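Local coordinates for 462aa long hypothetical selenium-binding protein (Sulfolobus tokodaii, PDB 2ECE) that is of uncertain function, adopts a beta-propeller fold, and may bind selenium, at residues P210-D215 / D224-R229; S338-G343 / T404-F409; S54-K59 / N116-K121. One frame throughout, in Å; residues are numbered along the deposited sequence.

Overall arrangement
Contacts 1 and 2 meet although their helices come from blades of the beta propeller that are not adjacent, their centres about 17 Å apart, whereas contact 3 lies well away. In contacts 1 and 2, helices 210-213 and 403-409 both belong to connections between the second and third strands of their blades. They touch directly: Glu214 O probably accepts a hydrogen bond from Thr404 OG1, and Ile213 O from Trp405 NE1, while Tyr226 OH packs 3.2 Å from Trp405 CZ2. Contact 3 joins two turns between third and fourth strands, about 38 Å from contact 1 and about 30 Å from contact 2, centre to centre, and on the opposite side of the chain's centre from contact 1.

Contact 1 (P210-D215 / D224-R229); sequences PNTIED and DRYGNR
Thr212 and Arg225 mark the closest approach of the two backbones, their CA atoms 7.1 Å apart, where the short helix 210-213 faces the end of helix 222-225 and the chain leaves helical geometry at Tyr226. Thr212 serves two kinds of neighbour at once. With chi1 at -67° its methyl is anti to the backbone N and its hydroxyl anti to the carbonyl carbon, so that the methyl is given to the phenol and the hydroxyl to water. Thr212 CG2 packs 3.6 Å from Tyr226 CE2, the two side chains sliding past one another in opposite senses. The Ile213 and Tyr226 side chains cross at about a right angle, Ile213 CG2 lying 3.7 Å from Tyr226 OH; a beta-branched residue at each of these two positions thus supplies a methyl close to the helix backbone.

The polar joints are made by water. One water lies in the plane of the Tyr226 ring, 2.8 Å from Tyr226 OH, and donates to Thr212 O. A second bonds to Thr212 OG1 and donates to Arg225 O at 2.6 Å. A third also bonds to Thr212 OG1 but accepts only a weak bond from Arg225 NH1. The extended Arg225 chain runs obliquely across Thr212, its CD 3.9 Å from Thr212 OG1, carrying the charged end to the exposed border. Replacing Tyr226 by an alanine would probably open a gap beside the two methyls and leave the water on Thr212 O without its phenolic mate.

Trp207 also meets the Tyr226 ring, as do Arg251 and Met252 of strand 250-258. The arrangement is a helical excursion between strands 201-204 and 229-234, the second and third strands of one blade in this beta propeller, folded back on itself through methyl-aromatic packing and bridging waters.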
ATOM      1  N   PRO A 210      10.529  -2.537  13.716  1.00 22.35           N
ATOM      2  CA  PRO A 210      11.488  -1.544  13.221  1.00 24.24           C
ATOM      3  C   PRO A 210      12.944  -1.967  13.359  1.00 25.71           C
ATOM      4  O   PRO A 210      13.716  -1.889  12.403  1.00 25.93           O
ATOM      5  CB  PRO A 210      11.166  -0.315  14.065  1.00 23.63           C
ATOM      6  CG  PRO A 210       9.678  -0.422  14.199  1.00 23.36           C
ATOM      7  CD  PRO A 210       9.500  -1.890  14.547  1.00 22.13           C
ATOM      8  N   ASN A 211      13.321  -2.416  14.551  1.00 26.73           N
ATOM      9  CA  ASN A 211      14.699  -2.825  14.778  1.00 28.07           C
ATOM     10  C   ASN A 211      15.147  -3.983  13.895  1.00 27.98           C
ATOM     11  O   ASN A 211      16.338  -4.282  13.816  1.00 28.92           O
ATOM     12  CB  ASN A 211      14.918  -3.146  16.263  1.00 28.45           C
ATOM     13  CG  ASN A 211      14.817  -1.905  17.133  1.00 29.65           C
ATOM     14  OD1 ASN A 211      15.002  -0.791  16.646  1.00 29.98           O
ATOM     15  ND2 ASN A 211      14.533  -2.088  18.421  1.00 30.87           N
ATOM     16  N   THR A 212      14.203  -4.628  13.216  1.00 27.73           N
ATOM     17  CA  THR A 212      14.547  -5.729  12.320  1.00 27.10           C
ATOM     18  C   THR A 212      14.714  -5.255  10.873  1.00 27.20           C
ATOM     19  O   THR A 212      15.666  -5.642  10.187  1.00 25.03           O
ATOM     20  CB  THR A 212      13.460  -6.833  12.314  1.00 28.07           C
ATOM     21  OG1 THR A 212      13.417  -7.486  13.591  1.00 29.36           O
ATOM     22  CG2 THR A 212      13.756  -7.861  11.222  1.00 24.98           C
ATOM     23  N   ILE A 213      13.796  -4.399  10.423  1.00 26.32           N
ATOM     24  CA  ILE A 213      13.793  -3.927   9.040  1.00 26.26           C
ATOM     25  C   ILE A 213      14.548  -2.652   8.665  1.00 26.37           C
ATOM     26  O   ILE A 213      15.071  -2.563   7.558  1.00 26.27           O
ATOM     27  CB  ILE A 213      12.334  -3.767   8.526  1.00 26.57           C
ATOM     28  CG1 ILE A 213      11.659  -2.565   9.194  1.00 25.75           C
ATOM     29  CG2 ILE A 213      11.532  -5.029   8.825  1.00 26.45           C
ATOM     30  CD1 ILE A 213      11.737  -1.290   8.372  1.00 25.62           C
ATOM     31  N   GLU A 214      14.628  -1.676   9.563  1.00 25.31           N
ATOM     32  CA  GLU A 214      15.280  -0.415   9.212  1.00 27.61           C
ATOM     33  C   GLU A 214      16.689  -0.457   8.606  1.00 28.75           C
ATOM     34  O   GLU A 214      16.981   0.325   7.702  1.00 27.61           O
ATOM     35  CB  GLU A 214      15.246   0.543  10.405  1.00 26.82           C
ATOM     36  CG  GLU A 214      13.822   0.877  10.840  1.00 27.34           C
ATOM     37  CD  GLU A 214      13.745   2.019  11.834  1.00 26.83           C
ATOM     38  OE1 GLU A 214      14.624   2.109  12.718  1.00 27.09           O
ATOM     39  OE2 GLU A 214      12.792   2.818  11.742  1.00 24.71           O
ATOM     40  N   ASP A 215      17.557  -1.354   9.069  1.00 29.47           N
ATOM     41  CA  ASP A 215      18.906  -1.419   8.507  1.00 31.92           C
ATOM     42  C   ASP A 215      19.019  -2.366   7.315  1.00 32.32           C
ATOM     43  O   ASP A 215      20.125  -2.674   6.868  1.00 33.36           O
ATOM     44  CB  ASP A 215      19.935  -1.818   9.578  1.00 33.45           C
ATOM     45  CG  ASP A 215      20.136  -0.739  10.623  1.00 34.45           C
ATOM     46  OD1 ASP A 215      20.037   0.451  10.262  1.00 36.33           O
ATOM     47  OD2 ASP A 215      20.403  -1.072  11.801  1.00 37.07           O
ATOM     48  N   ASP A 224      13.044 -16.353  12.232  1.00 34.44           N
ATOM     49  CA  ASP A 224      12.506 -15.972  13.533  1.00 35.68           C
ATOM     50  C   ASP A 224      12.021 -14.537  13.713  1.00 35.11           C
ATOM     51  O   ASP A 224      11.350 -14.247  14.697  1.00 34.65           O
ATOM     52  CB  ASP A 224      13.531 -16.261  14.635  1.00 37.78           C
ATOM     53  CG  ASP A 224      14.105 -17.655  14.544  1.00 40.29           C
ATOM     54  OD1 ASP A 224      13.320 -18.609  14.352  1.00 40.65           O
ATOM     55  OD2 ASP A 224      15.342 -17.794  14.670  1.00 41.68           O
ATOM     56  N   ARG A 225      12.335 -13.640  12.784  1.00 34.54           N
ATOM     57  CA  ARG A 225      11.921 -12.253  12.968  1.00 34.00           C
ATOM     58  C   ARG A 225      10.848 -11.693  12.037  1.00 32.19           C
ATOM     59  O   ARG A 225      10.394 -10.567  12.231  1.00 31.58           O
ATOM     60  CB  ARG A 225      13.153 -11.348  12.941  1.00 35.15           C
ATOM     61  CG  ARG A 225      14.256 -11.852  13.858  1.00 37.67           C
ATOM     62  CD  ARG A 225      15.348 -10.827  14.084  1.00 40.09           C
ATOM     63  NE  ARG A 225      16.475 -11.424  14.796  1.00 42.68           N
ATOM     64  CZ  ARG A 225      17.445 -10.729  15.379  1.00 43.81           C
ATOM     65  NH1 ARG A 225      17.430  -9.403  15.341  1.00 42.80           N
ATOM     66  NH2 ARG A 225      18.432 -11.365  16.001  1.00 44.68           N
ATOM     67  N   TYR A 226      10.438 -12.463  11.033  1.00 29.33           N
ATOM     68  CA  TYR A 226       9.402 -11.996  10.119  1.00 27.06           C
ATOM     69  C   TYR A 226       8.137 -12.824  10.320  1.00 25.94           C
ATOM     70  O   TYR A 226       8.206 -14.004  10.663  1.00 26.06           O
ATOM     71  CB  TYR A 226       9.911 -12.070   8.677  1.00 25.96           C
ATOM     72  CG  TYR A 226      10.889 -10.959   8.340  1.00 24.97           C
ATOM     73  CD1 TYR A 226      10.451  -9.775   7.746  1.00 24.96           C
ATOM     74  CD2 TYR A 226      12.243 -11.071   8.663  1.00 25.24           C
ATOM     75  CE1 TYR A 226      11.332  -8.726   7.481  1.00 24.17           C
ATOM     76  CE2 TYR A 226      13.136 -10.027   8.403  1.00 25.53           C
ATOM     77  CZ  TYR A 226      12.670  -8.856   7.813  1.00 25.58           C
ATOM     78  OH  TYR A 226      13.537  -7.817   7.566  1.00 23.51           O
ATOM     79  N   GLY A 227       6.976 -12.210  10.114  1.00 24.54           N
ATOM     80  CA  GLY A 227       5.735 -12.929  10.336  1.00 23.71           C
ATOM     81  C   GLY A 227       5.068 -13.548   9.126  1.00 23.92           C
ATOM     82  O   GLY A 227       5.473 -13.312   7.988  1.00 23.71           O
ATOM     83  N   ASN A 228       4.037 -14.347   9.380  1.00 23.34           N
ATOM     84  CA  ASN A 228       3.295 -14.996   8.311  1.00 24.90           C
ATOM     85  C   ASN A 228       1.849 -15.270   8.703  1.00 24.23           C
ATOM     86  O   ASN A 228       1.225 -16.197   8.185  1.00 24.72           O
ATOM     87  CB  ASN A 228       3.981 -16.306   7.900  1.00 26.65           C
ATOM     88  CG  ASN A 228       4.069 -17.310   9.034  1.00 29.41           C
ATOM     89  OD1 ASN A 228       4.500 -18.448   8.827  1.00 33.31           O
ATOM     90  ND2 ASN A 228       3.667 -16.900  10.233  1.00 26.71           N
ATOM     91  N   ARG A 229       1.310 -14.447   9.604  1.00 22.43           N
ATOM     92  CA  ARG A 229      -0.060 -14.614  10.070  1.00 22.33           C
ATOM     93  C   ARG A 229      -0.969 -13.440   9.718  1.00 21.75           C
ATOM     94  O   ARG A 229      -0.510 -12.305   9.583  1.00 21.20           O
ATOM     95  CB  ARG A 229      -0.081 -14.766  11.595  1.00 23.55           C
ATOM     96  CG  ARG A 229       0.943 -15.725  12.162  1.00 25.48           C
ATOM     97  CD  ARG A 229       1.226 -15.383  13.625  1.00 27.93           C
ATOM     98  NE  ARG A 229       0.150 -15.767  14.528  1.00 29.20           N
ATOM     99  CZ  ARG A 229       0.025 -15.314  15.772  1.00 29.91           C
ATOM    100  NH1 ARG A 229       0.908 -14.451  16.260  1.00 28.83           N
ATOM    101  NH2 ARG A 229      -0.975 -15.733  16.533  1.00 31.43           N
TER
HETATM  102  O   HOH W   1      16.149  -7.953   8.548  1.00 23.04           O
HETATM  103  O   HOH W   2      10.888  -8.561  13.813  1.00 25.88           O
HETATM  104  O   HOH W   3      14.865  -7.323  15.942  1.00 39.07           O

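Contact 2 (S338-G343 / T404-F409); sequences SLWGIG and TWDNQF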
ATOM      1  N   SER A 338       2.351  -6.738  -8.246  1.00 23.93           N
ATOM      2  CA  SER A 338       3.590  -6.174  -8.740  1.00 22.55           C
ATOM      3  C   SER A 338       4.651  -7.197  -8.347  1.00 23.19           C
ATOM      4  O   SER A 338       4.543  -7.848  -7.304  1.00 21.94           O
ATOM      5  CB  SER A 338       3.879  -4.823  -8.081  1.00 22.27           C
ATOM      6  OG  SER A 338       4.074  -4.962  -6.680  1.00 22.52           O
ATOM      7  N   LEU A 339       5.649  -7.378  -9.203  1.00 24.31           N
ATOM      8  CA  LEU A 339       6.737  -8.300  -8.912  1.00 24.03           C
ATOM      9  C   LEU A 339       7.959  -7.405  -8.885  1.00 24.54           C
ATOM     10  O   LEU A 339       8.541  -7.088  -9.921  1.00 22.07           O
ATOM     11  CB  LEU A 339       6.881  -9.371 -10.002  1.00 25.56           C
ATOM     12  CG  LEU A 339       6.000 -10.623  -9.918  1.00 27.29           C
ATOM     13  CD1 LEU A 339       4.555 -10.272 -10.246  1.00 27.79           C
ATOM     14  CD2 LEU A 339       6.521 -11.675 -10.898  1.00 28.02           C
ATOM     15  N   TRP A 340       8.324  -6.986  -7.681  1.00 23.77           N
ATOM     16  CA  TRP A 340       9.445  -6.087  -7.471  1.00 22.21           C
ATOM     17  C   TRP A 340      10.806  -6.730  -7.719  1.00 23.01           C
ATOM     18  O   TRP A 340      11.802  -6.031  -7.868  1.00 22.15           O
ATOM     19  CB  TRP A 340       9.380  -5.544  -6.046  1.00 21.73           C
ATOM     20  CG  TRP A 340      10.253  -4.365  -5.815  1.00 22.21           C
ATOM     21  CD1 TRP A 340      10.142  -3.132  -6.395  1.00 22.71           C
ATOM     22  CD2 TRP A 340      11.340  -4.278  -4.888  1.00 22.23           C
ATOM     23  NE1 TRP A 340      11.093  -2.276  -5.876  1.00 21.28           N
ATOM     24  CE2 TRP A 340      11.842  -2.957  -4.953  1.00 21.81           C
ATOM     25  CE3 TRP A 340      11.943  -5.190  -4.010  1.00 22.64           C
ATOM     26  CZ2 TRP A 340      12.909  -2.525  -4.167  1.00 21.81           C
ATOM     27  CZ3 TRP A 340      13.009  -4.755  -3.225  1.00 23.11           C
ATOM     28  CH2 TRP A 340      13.480  -3.437  -3.314  1.00 22.33           C
ATOM     29  N   GLY A 341      10.846  -8.059  -7.757  1.00 23.97           N
ATOM     30  CA  GLY A 341      12.105  -8.741  -8.000  1.00 24.70           C
ATOM     31  C   GLY A 341      12.290  -8.991  -9.483  1.00 23.62           C
ATOM     32  O   GLY A 341      13.208  -8.465 -10.109  1.00 22.82           O
ATOM     33  N   ILE A 342      11.392  -9.786 -10.055  1.00 24.43           N
ATOM     34  CA  ILE A 342      11.459 -10.109 -11.471  1.00 24.34           C
ATOM     35  C   ILE A 342      11.227  -8.903 -12.389  1.00 25.52           C
ATOM     36  O   ILE A 342      11.911  -8.757 -13.407  1.00 25.84           O
ATOM     37  CB  ILE A 342      10.463 -11.243 -11.795  1.00 24.19           C
ATOM     38  CG1 ILE A 342      11.036 -12.563 -11.268  1.00 23.58           C
ATOM     39  CG2 ILE A 342      10.183 -11.297 -13.297  1.00 25.15           C
ATOM     40  CD1 ILE A 342      10.038 -13.680 -11.173  1.00 26.54           C
ATOM     41  N   GLY A 343      10.275  -8.042 -12.031  1.00 24.98           N
ATOM     42  CA  GLY A 343       9.997  -6.861 -12.834  1.00 24.99           C
ATOM     43  C   GLY A 343       8.715  -6.920 -13.648  1.00 25.91           C
ATOM     44  O   GLY A 343       8.737  -6.760 -14.871  1.00 26.62           O
ATOM     45  N   THR A 404      16.439   1.411   2.675  1.00 23.63           N
ATOM     46  CA  THR A 404      17.530   0.451   2.765  1.00 23.37           C
ATOM     47  C   THR A 404      17.336  -0.841   1.985  1.00 23.68           C
ATOM     48  O   THR A 404      18.315  -1.466   1.578  1.00 22.67           O
ATOM     49  CB  THR A 404      17.844   0.123   4.234  1.00 23.42           C
ATOM     50  OG1 THR A 404      16.638  -0.220   4.924  1.00 22.71           O
ATOM     51  CG2 THR A 404      18.485   1.330   4.908  1.00 21.39           C
ATOM     52  N   TRP A 405      16.088  -1.246   1.769  1.00 22.11           N
ATOM     53  CA  TRP A 405      15.843  -2.460   1.002  1.00 23.09           C
ATOM     54  C   TRP A 405      16.091  -2.178  -0.482  1.00 23.05           C
ATOM     55  O   TRP A 405      16.598  -3.040  -1.205  1.00 22.83           O
ATOM     56  CB  TRP A 405      14.411  -2.974   1.236  1.00 21.33           C
ATOM     57  CG  TRP A 405      14.203  -3.530   2.625  1.00 22.04           C
ATOM     58  CD1 TRP A 405      14.642  -2.981   3.800  1.00 21.14           C
ATOM     59  CD2 TRP A 405      13.522  -4.742   2.978  1.00 20.74           C
ATOM     60  NE1 TRP A 405      14.283  -3.780   4.859  1.00 22.24           N
ATOM     61  CE2 TRP A 405      13.595  -4.866   4.385  1.00 21.04           C
ATOM     62  CE3 TRP A 405      12.858  -5.737   2.245  1.00 20.61           C
ATOM     63  CZ2 TRP A 405      13.026  -5.947   5.077  1.00 20.36           C
ATOM     64  CZ3 TRP A 405      12.290  -6.816   2.938  1.00 21.01           C
ATOM     65  CH2 TRP A 405      12.383  -6.908   4.339  1.00 19.38           C
ATOM     66  N   ASP A 406      15.743  -0.974  -0.934  1.00 23.39           N
ATOM     67  CA  ASP A 406      15.969  -0.602  -2.332  1.00 22.82           C
ATOM     68  C   ASP A 406      17.460  -0.775  -2.611  1.00 24.56           C
ATOM     69  O   ASP A 406      17.867  -1.374  -3.607  1.00 24.99           O
ATOM     70  CB  ASP A 406      15.634   0.873  -2.593  1.00 21.33           C
ATOM     71  CG  ASP A 406      14.151   1.190  -2.461  1.00 22.06           C
ATOM     72  OD1 ASP A 406      13.326   0.255  -2.396  1.00 18.21           O
ATOM     73  OD2 ASP A 406      13.823   2.397  -2.434  1.00 20.86           O
ATOM     74  N   ASN A 407      18.260  -0.227  -1.705  1.00 25.40           N
ATOM     75  CA  ASN A 407      19.707  -0.255  -1.823  1.00 27.28           C
ATOM     76  C   ASN A 407      20.327  -1.647  -1.839  1.00 27.45           C
ATOM     77  O   ASN A 407      21.445  -1.816  -2.321  1.00 30.00           O
ATOM     78  CB  ASN A 407      20.324   0.592  -0.710  1.00 27.03           C
ATOM     79  CG  ASN A 407      19.950   2.064  -0.829  1.00 28.50           C
ATOM     80  OD1 ASN A 407      19.418   2.502  -1.857  1.00 24.82           O
ATOM     81  ND2 ASN A 407      20.228   2.837   0.221  1.00 27.82           N
ATOM     82  N   GLN A 408      19.609  -2.642  -1.335  1.00 26.28           N
ATOM     83  CA  GLN A 408      20.128  -4.006  -1.328  1.00 28.27           C
ATOM     84  C   GLN A 408      19.814  -4.739  -2.623  1.00 28.99           C
ATOM     85  O   GLN A 408      20.671  -5.430  -3.179  1.00 28.30           O
ATOM     86  CB  GLN A 408      19.538  -4.805  -0.173  1.00 28.10           C
ATOM     87  CG  GLN A 408      19.978  -4.360   1.194  1.00 29.60           C
ATOM     88  CD  GLN A 408      19.299  -5.163   2.275  1.00 31.01           C
ATOM     89  OE1 GLN A 408      18.096  -5.027   2.499  1.00 32.06           O
ATOM     90  NE2 GLN A 408      20.060  -6.022   2.944  1.00 30.71           N
ATOM     91  N   PHE A 409      18.579  -4.598  -3.095  1.00 26.71           N
ATOM     92  CA  PHE A 409      18.165  -5.266  -4.320  1.00 26.46           C
ATOM     93  C   PHE A 409      18.471  -4.500  -5.602  1.00 26.22           C
ATOM     94  O   PHE A 409      18.554  -5.093  -6.677  1.00 25.93           O
ATOM     95  CB  PHE A 409      16.676  -5.619  -4.254  1.00 24.94           C
ATOM     96  CG  PHE A 409      16.364  -6.716  -3.268  1.00 25.44           C
ATOM     97  CD1 PHE A 409      16.119  -6.424  -1.926  1.00 24.79           C
ATOM     98  CD2 PHE A 409      16.360  -8.049  -3.679  1.00 24.79           C
ATOM     99  CE1 PHE A 409      15.875  -7.447  -1.006  1.00 25.94           C
ATOM    100  CE2 PHE A 409      16.117  -9.080  -2.770  1.00 24.70           C
ATOM    101  CZ  PHE A 409      15.873  -8.779  -1.427  1.00 25.12           C
TER
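Trp340 spans the gap to helix 403-409 with its indole, and Asp406, Phe409 and the carbonyl of Trp405 receive the far end of it. The bond to CB is directed at the helix, and the side chain sets out with CG anti to the backbone N (chi1 -165°), which carries the indole on toward the helix. On the five-membered ring, NE1 donates to Asn399 O, which satisfies the buried indole nitrogen. Next along that side, CZ2 comes 3.3 Å from Asp406 OD1. The two side chains cross at about a right angle, with ring and carboxylate planes 49° apart, and the weakly positive ring C-H probably tolerates the carboxylate oxygen. Asp406 is itself firmly held: OD1 accepts from Leu401 N, while OD2 accepts from Ser400 OG and forms a salt bridge with Arg443.

The setting is a junction of neighbouring propeller blades. Residues 340-343 turn the chain between strands 334-339 and 344-349, a turn closed by the bond from Gly343 N to Leu339 O, and the helix connects strands 394-398 and 417-423 of the following blade.

At the tip, CH2 meets Trp405 O in the plane of the indole at 3.8 Å; the oxygen itself accepts from Gln408 N and Phe409 N. Round the remaining corner, CZ3 reaches Phe409 CD1 at 3.8 Å. There the indole edge is turned to the phenyl face in an offset edge-to-face pair, planes at 60°.

Contact 3 (S54-K59 / N116-K121); sequences SETYSK and NPREPK
Thr56 and Arg118 face each other from two turns whose backbones stay well apart, their CA atoms being 11.2 Å distant. Residues 54-59 form a type I turn from Ser54 to Tyr57 overlapping a type II turn from Thr56 to Lys59, in which Ser58 takes positive phi; Asn116 to Glu119 make another type I turn, closed by Glu119 N bonding to Asn116 O at 2.9 Å.

A long side chain is needed to bridge such a distance, and arginine supplies it. Arg118 bends at chi3 (72°) and presents one edge of its guanidinium to the threonine. Its NH2 donates to Thr56 OG1 at 3.0 Å, moderately bent at 155°, with the oxygen close to the guanidinium plane. Thr56 OG1 is also hydrogen-bonded to Asp49 OD2, to which Arg118 NH1 forms a salt bridge. The hydroxyl therefore sits between cation and anion, which would probably polarise it. Ser54 bonds to the same carboxylate oxygen, and its OG accepts from Thr56 N at 3.1 Å, an ST turn that fixes the backbone leading to Thr56. Leu27 and Val61 touch the Arg118 side chain.

Both turns link the third and fourth strands of their respective blades, so the arginine ties adjacent blades of the beta propeller together near the surface through a polar and charged network centred on Asp49.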
ATOM      1  N   SER A  54      -5.397  18.005 -20.120  1.00 35.87           N
ATOM      2  CA  SER A  54      -4.702  19.131 -19.515  1.00 34.86           C
ATOM      3  C   SER A  54      -3.399  19.439 -20.228  1.00 34.53           C
ATOM      4  O   SER A  54      -2.741  18.547 -20.760  1.00 34.55           O
ATOM      5  CB  SER A  54      -4.406  18.855 -18.041  1.00 34.00           C
ATOM      6  OG  SER A  54      -3.591  19.885 -17.504  1.00 32.46           O
ATOM      7  N   GLU A  55      -3.022  20.712 -20.229  1.00 34.86           N
ATOM      8  CA  GLU A  55      -1.786  21.120 -20.871  1.00 36.69           C
ATOM      9  C   GLU A  55      -0.571  20.749 -20.022  1.00 35.46           C
ATOM     10  O   GLU A  55       0.565  20.792 -20.497  1.00 35.66           O
ATOM     11  CB  GLU A  55      -1.833  22.620 -21.171  1.00 39.53           C
ATOM     12  CG  GLU A  55      -2.835  22.933 -22.283  1.00 45.43           C
ATOM     13  CD  GLU A  55      -3.036  24.413 -22.525  1.00 47.96           C
ATOM     14  OE1 GLU A  55      -3.685  24.757 -23.536  1.00 50.97           O
ATOM     15  OE2 GLU A  55      -2.558  25.229 -21.709  1.00 50.11           O
ATOM     16  N   THR A  56      -0.813  20.377 -18.766  1.00 33.16           N
ATOM     17  CA  THR A  56       0.273  19.959 -17.887  1.00 30.52           C
ATOM     18  C   THR A  56       0.119  18.474 -17.559  1.00 29.63           C
ATOM     19  O   THR A  56       0.505  18.015 -16.486  1.00 29.48           O
ATOM     20  CB  THR A  56       0.319  20.784 -16.574  1.00 30.07           C
ATOM     21  OG1 THR A  56      -0.989  20.870 -15.995  1.00 28.27           O
ATOM     22  CG2 THR A  56       0.861  22.177 -16.849  1.00 29.67           C
ATOM     23  N   TYR A  57      -0.444  17.732 -18.508  1.00 28.20           N
ATOM     24  CA  TYR A  57      -0.655  16.296 -18.359  1.00 27.41           C
ATOM     25  C   TYR A  57       0.681  15.572 -18.185  1.00 26.96           C
ATOM     26  O   TYR A  57       1.651  15.878 -18.876  1.00 26.70           O
ATOM     27  CB  TYR A  57      -1.391  15.763 -19.595  1.00 27.37           C
ATOM     28  CG  TYR A  57      -1.511  14.256 -19.682  1.00 26.46           C
ATOM     29  CD1 TYR A  57      -2.156  13.521 -18.686  1.00 26.82           C
ATOM     30  CD2 TYR A  57      -1.002  13.566 -20.783  1.00 26.61           C
ATOM     31  CE1 TYR A  57      -2.294  12.136 -18.787  1.00 26.14           C
ATOM     32  CE2 TYR A  57      -1.133  12.189 -20.893  1.00 26.90           C
ATOM     33  CZ  TYR A  57      -1.780  11.478 -19.892  1.00 25.38           C
ATOM     34  OH  TYR A  57      -1.907  10.115 -20.003  1.00 25.06           O
ATOM     35  N   SER A  58       0.723  14.626 -17.250  1.00 26.87           N
ATOM     36  CA  SER A  58       1.924  13.838 -16.968  1.00 25.96           C
ATOM     37  C   SER A  58       3.087  14.667 -16.425  1.00 26.58           C
ATOM     38  O   SER A  58       4.257  14.305 -16.595  1.00 27.19           O
ATOM     39  CB  SER A  58       2.374  13.090 -18.228  1.00 27.92           C
ATOM     40  OG  SER A  58       3.373  12.130 -17.921  1.00 28.75           O
ATOM     41  N   LYS A  59       2.761  15.774 -15.766  1.00 26.01           N
ATOM     42  CA  LYS A  59       3.766  16.656 -15.188  1.00 26.76           C
ATOM     43  C   LYS A  59       3.564  16.824 -13.692  1.00 26.70           C
ATOM     44  O   LYS A  59       2.437  16.770 -13.206  1.00 26.32           O
ATOM     45  CB  LYS A  59       3.678  18.050 -15.797  1.00 27.96           C
ATOM     46  CG  LYS A  59       4.371  18.280 -17.120  1.00 31.77           C
ATOM     47  CD  LYS A  59       4.264  19.767 -17.429  1.00 33.10           C
ATOM     48  CE  LYS A  59       5.125  20.211 -18.590  1.00 34.21           C
ATOM     49  NZ  LYS A  59       4.902  21.664 -18.823  1.00 36.53           N
ATOM     50  N   ASN A 116      -7.483  24.764  -3.310  1.00 26.89           N
ATOM     51  CA  ASN A 116      -6.807  24.434  -4.563  1.00 27.31           C
ATOM     52  C   ASN A 116      -6.133  23.064  -4.488  1.00 26.21           C
ATOM     53  O   ASN A 116      -5.045  22.927  -3.925  1.00 26.07           O
ATOM     54  CB  ASN A 116      -5.759  25.498  -4.892  1.00 28.93           C
ATOM     55  CG  ASN A 116      -5.162  25.313  -6.277  1.00 32.54           C
ATOM     56  OD1 ASN A 116      -4.274  26.065  -6.687  1.00 36.35           O
ATOM     57  ND2 ASN A 116      -5.653  24.313  -7.010  1.00 31.55           N
ATOM     58  N   PRO A 117      -6.762  22.038  -5.083  1.00 25.56           N
ATOM     59  CA  PRO A 117      -6.248  20.663  -5.092  1.00 24.99           C
ATOM     60  C   PRO A 117      -4.876  20.537  -5.743  1.00 24.30           C
ATOM     61  O   PRO A 117      -4.119  19.615  -5.436  1.00 22.65           O
ATOM     62  CB  PRO A 117      -7.317  19.890  -5.876  1.00 26.80           C
ATOM     63  CG  PRO A 117      -8.542  20.749  -5.764  1.00 28.76           C
ATOM     64  CD  PRO A 117      -7.982  22.135  -5.898  1.00 26.71           C
ATOM     65  N   ARG A 118      -4.570  21.459  -6.653  1.00 22.79           N
ATOM     66  CA  ARG A 118      -3.287  21.451  -7.352  1.00 23.24           C
ATOM     67  C   ARG A 118      -2.155  21.987  -6.481  1.00 22.96           C
ATOM     68  O   ARG A 118      -0.979  21.825  -6.816  1.00 22.97           O
ATOM     69  CB  ARG A 118      -3.377  22.273  -8.644  1.00 23.25           C
ATOM     70  CG  ARG A 118      -4.298  21.676  -9.692  1.00 24.54           C
ATOM     71  CD  ARG A 118      -4.497  22.629 -10.871  1.00 25.79           C
ATOM     72  NE  ARG A 118      -3.310  22.750 -11.716  1.00 25.78           N
ATOM     73  CZ  ARG A 118      -2.970  21.885 -12.667  1.00 25.69           C
ATOM     74  NH1 ARG A 118      -3.721  20.822 -12.908  1.00 25.41           N
ATOM     75  NH2 ARG A 118      -1.876  22.090 -13.388  1.00 30.36           N
ATOM     76  N   GLU A 119      -2.504  22.627  -5.369  1.00 22.30           N
ATOM     77  CA  GLU A 119      -1.488  23.164  -4.470  1.00 25.39           C
ATOM     78  C   GLU A 119      -1.870  22.941  -3.017  1.00 23.75           C
ATOM     79  O   GLU A 119      -2.279  23.872  -2.321  1.00 24.96           O
ATOM     80  CB  GLU A 119      -1.273  24.663  -4.708  1.00 27.29           C
ATOM     81  CG  GLU A 119      -0.033  25.189  -3.997  1.00 34.31           C
ATOM     82  CD  GLU A 119       0.317  26.617  -4.370  1.00 37.31           C
ATOM     83  OE1 GLU A 119      -0.077  27.066  -5.469  1.00 39.83           O
ATOM     84  OE2 GLU A 119       1.008  27.284  -3.568  1.00 40.27           O
ATOM     85  N   PRO A 120      -1.741  21.693  -2.539  1.00 24.33           N
ATOM     86  CA  PRO A 120      -2.080  21.354  -1.152  1.00 23.75           C
ATOM     87  C   PRO A 120      -1.090  22.041  -0.217  1.00 25.26           C
ATOM     88  O   PRO A 120       0.034  22.331  -0.620  1.00 23.88           O
ATOM     89  CB  PRO A 120      -1.927  19.831  -1.116  1.00 22.93           C
ATOM     90  CG  PRO A 120      -2.022  19.417  -2.580  1.00 23.76           C
ATOM     91  CD  PRO A 120      -1.268  20.504  -3.268  1.00 21.32           C
ATOM     92  N   LYS A 121      -1.505  22.296   1.020  1.00 25.35           N
ATOM     93  CA  LYS A 121      -0.628  22.941   1.995  1.00 27.32           C
ATOM     94  C   LYS A 121      -0.664  22.218   3.335  1.00 25.96           C
ATOM     95  O   LYS A 121      -1.722  21.781   3.778  1.00 23.77           O
ATOM     96  CB  LYS A 121      -1.048  24.403   2.204  1.00 29.33           C
ATOM     97  CG  LYS A 121      -0.753  25.334   1.029  1.00 33.59           C
ATOM     98  CD  LYS A 121      -1.286  26.736   1.304  1.00 34.37           C
ATOM     99  CE  LYS A 121      -0.925  27.726   0.202  1.00 35.87           C
ATOM    100  NZ  LYS A 121       0.530  28.048   0.160  1.00 36.15           N
TER